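Local coordinates for protein member of DUF4221 family (Bacteroides vulgatus, PDB 3S9J) that is of unknown function but folds as a six-bladed beta-propeller and belongs to the DUF4221 family, at residues A[129-137]-A[266-274]. Residues are numbered along the deposited sequence; the frame is centred on the assembly and turned at random.
Sequences SFGSYYNAP and RYWHIMYDK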
ATOM      1  N   SER A 129      -2.664  -2.307 -10.401  1.00 25.51           N
ATOM      2  CA  SER A 129      -1.648  -1.830  -9.496  1.00 26.72           C
ATOM      3  C   SER A 129      -1.528  -2.690  -8.262  1.00 24.14           C
ATOM      4  O   SER A 129      -2.488  -3.351  -7.840  1.00 23.34           O
ATOM      5  CB  SER A 129      -1.954  -0.373  -9.060  1.00 29.47           C
ATOM      6  OG  SER A 129      -0.913   0.131  -8.220  1.00 31.54           O
ATOM      7  N   PHE A 130      -0.318  -2.683  -7.736  1.00 22.65           N
ATOM      8  CA  PHE A 130      -0.018  -3.106  -6.376  1.00 21.97           C
ATOM      9  C   PHE A 130       1.228  -2.315  -5.965  1.00 23.00           C
ATOM     10  O   PHE A 130       1.968  -1.792  -6.823  1.00 23.43           O
ATOM     11  CB  PHE A 130       0.131  -4.637  -6.201  1.00 22.49           C
ATOM     12  CG  PHE A 130       0.818  -5.355  -7.334  1.00 21.83           C
ATOM     13  CD1 PHE A 130       2.192  -5.369  -7.449  1.00 22.87           C
ATOM     14  CD2 PHE A 130       0.076  -6.122  -8.238  1.00 25.81           C
ATOM     15  CE1 PHE A 130       2.800  -6.056  -8.506  1.00 23.20           C
ATOM     16  CE2 PHE A 130       0.692  -6.809  -9.277  1.00 25.20           C
ATOM     17  CZ  PHE A 130       2.053  -6.785  -9.393  1.00 24.61           C
ATOM     18  N   GLY A 131       1.427  -2.175  -4.669  1.00 23.39           N
ATOM     19  CA  GLY A 131       2.488  -1.304  -4.165  1.00 23.00           C
ATOM     20  C   GLY A 131       2.343  -1.039  -2.692  1.00 22.10           C
ATOM     21  O   GLY A 131       1.518  -1.657  -2.017  1.00 20.59           O
ATOM     22  N   SER A 132       3.127  -0.062  -2.217  1.00 19.96           N
ATOM     23  CA  SER A 132       3.255   0.191  -0.798  1.00 20.02           C
ATOM     24  C   SER A 132       2.934   1.638  -0.446  1.00 19.04           C
ATOM     25  O   SER A 132       2.813   1.949   0.722  1.00 20.87           O
ATOM     26  CB  SER A 132       4.695  -0.145  -0.334  1.00 19.94           C
ATOM     27  OG  SER A 132       5.637   0.452  -1.233  1.00 21.00           O
ATOM     28  N   TYR A 133       2.795   2.515  -1.434  1.00 18.89           N
ATOM     29  CA  TYR A 133       2.685   3.967  -1.139  1.00 19.38           C
ATOM     30  C   TYR A 133       1.431   4.164  -0.279  1.00 21.10           C
ATOM     31  O   TYR A 133       1.458   4.900   0.704  1.00 21.20           O
ATOM     32  CB  TYR A 133       2.604   4.741  -2.445  1.00 21.08           C
ATOM     33  CG  TYR A 133       2.976   6.196  -2.367  1.00 20.17           C
ATOM     34  CD1 TYR A 133       4.272   6.581  -1.989  1.00 23.61           C
ATOM     35  CD2 TYR A 133       2.085   7.178  -2.778  1.00 26.97           C
ATOM     36  CE1 TYR A 133       4.662   7.931  -1.981  1.00 22.60           C
ATOM     37  CE2 TYR A 133       2.470   8.541  -2.762  1.00 25.84           C
ATOM     38  CZ  TYR A 133       3.755   8.893  -2.369  1.00 29.45           C
ATOM     39  OH  TYR A 133       4.141  10.231  -2.348  1.00 34.78           O
ATOM     40  N   TYR A 134       0.359   3.439  -0.630  1.00 20.83           N
ATOM     41  CA  TYR A 134      -0.571   2.903   0.372  1.00 20.98           C
ATOM     42  C   TYR A 134      -0.431   1.386   0.293  1.00 20.33           C
ATOM     43  O   TYR A 134      -0.234   0.826  -0.780  1.00 19.98           O
ATOM     44  CB  TYR A 134      -2.017   3.355   0.150  1.00 21.24           C
ATOM     45  CG  TYR A 134      -2.598   2.955  -1.201  1.00 19.83           C
ATOM     46  CD1 TYR A 134      -2.393   3.735  -2.323  1.00 26.53           C
ATOM     47  CD2 TYR A 134      -3.387   1.830  -1.324  1.00 24.28           C
ATOM     48  CE1 TYR A 134      -2.930   3.368  -3.584  1.00 29.92           C
ATOM     49  CE2 TYR A 134      -3.932   1.475  -2.551  1.00 24.31           C
ATOM     50  CZ  TYR A 134      -3.706   2.221  -3.661  1.00 34.52           C
ATOM     51  OH  TYR A 134      -4.267   1.790  -4.848  1.00 37.06           O
ATOM     52  N   ASN A 135      -0.552   0.717   1.415  1.00 21.03           N
ATOM     53  CA  ASN A 135      -0.314  -0.709   1.424  1.00 21.34           C
ATOM     54  C   ASN A 135      -1.385  -1.409   0.546  1.00 20.40           C
ATOM     55  O   ASN A 135      -2.588  -1.386   0.857  1.00 22.14           O
ATOM     56  CB  ASN A 135      -0.309  -1.269   2.829  1.00 21.36           C
ATOM     57  CG  ASN A 135       0.288  -2.673   2.886  1.00 25.01           C
ATOM     58  OD1 ASN A 135       1.185  -2.986   2.106  1.00 25.72           O
ATOM     59  ND2 ASN A 135      -0.232  -3.518   3.778  1.00 24.35           N
ATOM     60  N   ALA A 136      -0.919  -2.010  -0.542  1.00 23.11           N
ATOM     61  CA  ALA A 136      -1.770  -2.721  -1.494  1.00 21.71           C
ATOM     62  C   ALA A 136      -0.925  -3.853  -2.120  1.00 21.14           C
ATOM     63  O   ALA A 136      -0.496  -3.765  -3.257  1.00 22.51           O
ATOM     64  CB  ALA A 136      -2.249  -1.777  -2.549  1.00 21.92           C
ATOM     65  N   PRO A 137      -0.658  -4.891  -1.347  1.00 22.39           N
ATOM     66  CA  PRO A 137       0.420  -5.813  -1.697  1.00 21.63           C
ATOM     67  C   PRO A 137       0.065  -6.851  -2.753  1.00 23.83           C
ATOM     68  O   PRO A 137       0.956  -7.589  -3.180  1.00 24.73           O
ATOM     69  CB  PRO A 137       0.692  -6.546  -0.375  1.00 22.17           C
ATOM     70  CG  PRO A 137      -0.643  -6.501   0.325  1.00 26.74           C
ATOM     71  CD  PRO A 137      -1.162  -5.145   0.016  1.00 23.73           C
ATOM     72  N   ARG A 266      -7.895  11.154   7.664  1.00 24.46           N
ATOM     73  CA  ARG A 266      -8.325   9.917   7.033  1.00 23.66           C
ATOM     74  C   ARG A 266      -7.401   8.823   7.470  1.00 25.41           C
ATOM     75  O   ARG A 266      -6.315   9.078   8.012  1.00 25.22           O
ATOM     76  CB  ARG A 266      -8.286  10.006   5.506  1.00 22.51           C
ATOM     77  CG  ARG A 266      -6.929  10.286   4.905  1.00 24.77           C
ATOM     78  CD  ARG A 266      -7.003  10.195   3.378  1.00 27.65           C
ATOM     79  NE  ARG A 266      -5.833  10.789   2.724  1.00 26.03           N
ATOM     80  CZ  ARG A 266      -5.734  11.012   1.409  1.00 26.86           C
ATOM     81  NH1 ARG A 266      -6.721  10.689   0.582  1.00 26.76           N
ATOM     82  NH2 ARG A 266      -4.642  11.586   0.914  1.00 27.38           N
ATOM     83  N   TYR A 267      -7.828   7.594   7.229  1.00 24.32           N
ATOM     84  CA  TYR A 267      -6.973   6.452   7.479  1.00 24.11           C
ATOM     85  C   TYR A 267      -6.091   6.226   6.246  1.00 24.32           C
ATOM     86  O   TYR A 267      -6.364   6.737   5.145  1.00 23.40           O
ATOM     87  CB  TYR A 267      -7.803   5.209   7.872  1.00 25.35           C
ATOM     88  CG  TYR A 267      -8.520   5.532   9.161  1.00 24.52           C
ATOM     89  CD1 TYR A 267      -7.851   5.429  10.371  1.00 26.35           C
ATOM     90  CD2 TYR A 267      -9.775   6.100   9.156  1.00 27.38           C
ATOM     91  CE1 TYR A 267      -8.442   5.823  11.561  1.00 27.78           C
ATOM     92  CE2 TYR A 267     -10.387   6.489  10.359  1.00 26.35           C
ATOM     93  CZ  TYR A 267      -9.706   6.357  11.543  1.00 28.13           C
ATOM     94  OH  TYR A 267     -10.292   6.754  12.729  1.00 28.41           O
ATOM     95  N   TRP A 268      -5.009   5.472   6.454  1.00 24.57           N
ATOM     96  CA  TRP A 268      -4.094   5.144   5.354  1.00 22.95           C
ATOM     97  C   TRP A 268      -3.804   3.636   5.403  1.00 24.19           C
ATOM     98  O   TRP A 268      -4.758   2.867   5.306  1.00 23.84           O
ATOM     99  CB  TRP A 268      -2.853   6.059   5.322  1.00 21.14           C
ATOM    100  CG  TRP A 268      -2.195   6.122   3.971  1.00 21.13           C
ATOM    101  CD1 TRP A 268      -0.953   5.670   3.637  1.00 21.31           C
ATOM    102  CD2 TRP A 268      -2.757   6.659   2.782  1.00 20.56           C
ATOM    103  NE1 TRP A 268      -0.706   5.903   2.313  1.00 21.66           N
ATOM    104  CE2 TRP A 268      -1.801   6.499   1.756  1.00 21.29           C
ATOM    105  CE3 TRP A 268      -3.990   7.247   2.468  1.00 22.94           C
ATOM    106  CZ2 TRP A 268      -2.024   6.925   0.464  1.00 21.37           C
ATOM    107  CZ3 TRP A 268      -4.203   7.671   1.157  1.00 24.12           C
ATOM    108  CH2 TRP A 268      -3.222   7.503   0.173  1.00 23.64           C
ATOM    109  N   HIS A 269      -2.547   3.198   5.571  1.00 23.60           N
ATOM    110  CA  HIS A 269      -2.240   1.774   5.521  1.00 23.62           C
ATOM    111  C   HIS A 269      -3.033   0.953   6.535  1.00 24.11           C
ATOM    112  O   HIS A 269      -3.235   1.377   7.688  1.00 23.84           O
ATOM    113  CB  HIS A 269      -0.781   1.466   5.871  1.00 23.10           C
ATOM    114  CG  HIS A 269       0.248   2.274   5.153  1.00 21.68           C
ATOM    115  ND1 HIS A 269       0.424   2.226   3.782  1.00 23.29           N
ATOM    116  CD2 HIS A 269       1.252   3.033   5.642  1.00 22.06           C
ATOM    117  CE1 HIS A 269       1.469   2.964   3.460  1.00 25.16           C
ATOM    118  NE2 HIS A 269       1.985   3.475   4.571  1.00 21.28           N
ATOM    119  N   ILE A 270      -3.420  -0.247   6.123  1.00 23.25           N
ATOM    120  CA  ILE A 270      -3.627  -1.339   7.061  1.00 26.60           C
ATOM    121  C   ILE A 270      -2.541  -2.380   6.758  1.00 24.43           C
ATOM    122  O   ILE A 270      -2.342  -2.780   5.617  1.00 25.59           O
ATOM    123  CB  ILE A 270      -5.086  -1.910   7.029  1.00 28.04           C
ATOM    124  CG1 ILE A 270      -5.302  -3.005   8.110  1.00 29.64           C
ATOM    125  CG2 ILE A 270      -5.457  -2.436   5.640  1.00 27.13           C
ATOM    126  CD1 ILE A 270      -5.217  -2.475   9.559  1.00 27.26           C
HETATM  127  N   MSE A 271      -1.832  -2.815   7.798  1.00 25.01           N
HETATM  128  CA  MSE A 271      -0.686  -3.697   7.630  1.00 26.06           C
HETATM  129  C   MSE A 271      -0.749  -4.837   8.630  1.00 28.35           C
HETATM  130  O   MSE A 271      -0.917  -4.611   9.827  1.00 29.88           O
HETATM  131  CB  MSE A 271       0.623  -2.928   7.823  1.00 26.59           C
HETATM  132  CG  MSE A 271       0.771  -1.793   6.935  1.00 32.47           C
HETATM  133 SE   MSE A 271       2.526  -0.964   7.213  0.75 32.47          SE
HETATM  134  CE  MSE A 271       3.574  -2.169   7.175  1.00 15.82           C
ATOM    135  N   TYR A 272      -0.576  -6.060   8.136  1.00 26.22           N
ATOM    136  CA  TYR A 272      -0.487  -7.227   8.990  1.00 26.94           C
ATOM    137  C   TYR A 272       0.959  -7.484   9.363  1.00 27.00           C
ATOM    138  O   TYR A 272       1.838  -7.393   8.522  1.00 26.20           O
ATOM    139  CB  TYR A 272      -1.048  -8.458   8.264  1.00 28.58           C
ATOM    140  CG  TYR A 272      -0.931  -9.725   9.068  1.00 29.20           C
ATOM    141  CD1 TYR A 272      -1.459  -9.798  10.329  1.00 30.46           C
ATOM    142  CD2 TYR A 272      -0.319 -10.847   8.550  1.00 31.00           C
ATOM    143  CE1 TYR A 272      -1.344 -10.954  11.087  1.00 33.44           C
ATOM    144  CE2 TYR A 272      -0.203 -12.023   9.308  1.00 29.43           C
ATOM    145  CZ  TYR A 272      -0.716 -12.069  10.563  1.00 34.78           C
ATOM    146  OH  TYR A 272      -0.624 -13.210  11.350  1.00 35.34           O
ATOM    147  N   ASP A 273       1.199  -7.770  10.641  1.00 27.34           N
ATOM    148  CA  ASP A 273       2.509  -8.127  11.164  1.00 29.34           C
ATOM    149  C   ASP A 273       2.507  -9.650  11.383  1.00 31.09           C
ATOM    150  O   ASP A 273       1.910 -10.142  12.360  1.00 33.11           O
ATOM    151  CB  ASP A 273       2.729  -7.377  12.491  1.00 30.03           C
ATOM    152  CG  ASP A 273       4.081  -7.649  13.136  1.00 32.67           C
ATOM    153  OD1 ASP A 273       4.668  -8.746  12.917  1.00 30.87           O
ATOM    154  OD2 ASP A 273       4.546  -6.735  13.881  1.00 29.61           O
ATOM    155  N   LYS A 274       3.162 -10.371  10.466  1.00 30.60           N
ATOM    156  CA  LYS A 274       3.190 -11.852  10.464  1.00 33.98           C
ATOM    157  C   LYS A 274       4.029 -12.421  11.605  1.00 33.55           C
ATOM    158  O   LYS A 274       3.869 -13.580  11.948  1.00 35.45           O
ATOM    159  CB  LYS A 274       3.688 -12.409   9.105  1.00 33.28           C
ATOM    160  CG  LYS A 274       5.166 -12.131   8.755  1.00 36.30           C
ATOM    161  CD  LYS A 274       5.506 -12.363   7.229  1.00 43.45           C
ATOM    162  CE  LYS A 274       6.768 -11.526   6.758  1.00 42.93           C
ATOM    163  NZ  LYS A 274       7.438 -11.734   5.356  1.00 33.27           N
TER
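Tyr133 to Asn135 join Trp268, His269 and the backbone of Ile270 in a buried, mainly polar contact between the loop before strand 139-141 and strand 266-273, the first strand of another propeller blade; its centre lies about 3 Å from that of the chain. The case illustrates how a loop without regular structure, closed by paired backbone bonds between Gly131 and Ala136, can be tied to a strand by three hydrogen bonds, two of them nearly straight. Trp268 NE1 gives a nearly straight bond of 2.9 Å to Tyr133 O, lying in the indole plane and meeting a lone pair in the carbonyl plane. Next along the strand, His269 ND1 accepts from Asn135 N at 3.0 Å; this bond is more bent (131°), though the donor stays close to the imidazole plane. Because His269 NE2 also bonds to Tyr328 O, the ring is held at both nitrogens, probably as the NE2-protonated tautomer. Asn135, with CG anti to its own N (chi1 -165°), extends its amide to the strand, where ND2 reaches Ile270 O at 2.9 Å, while CG of selenomethionine Met271 packs against ND2 at 3.7 Å. Tyr134 CB sits over the rim of one indole face, 3.5 Å from Trp268 CE2, and the Tyr134 ring turns an edge toward that face in an offset T-shaped pair, planes at 77°. A loop between two blades packed on the innermost strand of another, close to the middle of the chain, is in keeping with a six-bladed beta-propeller.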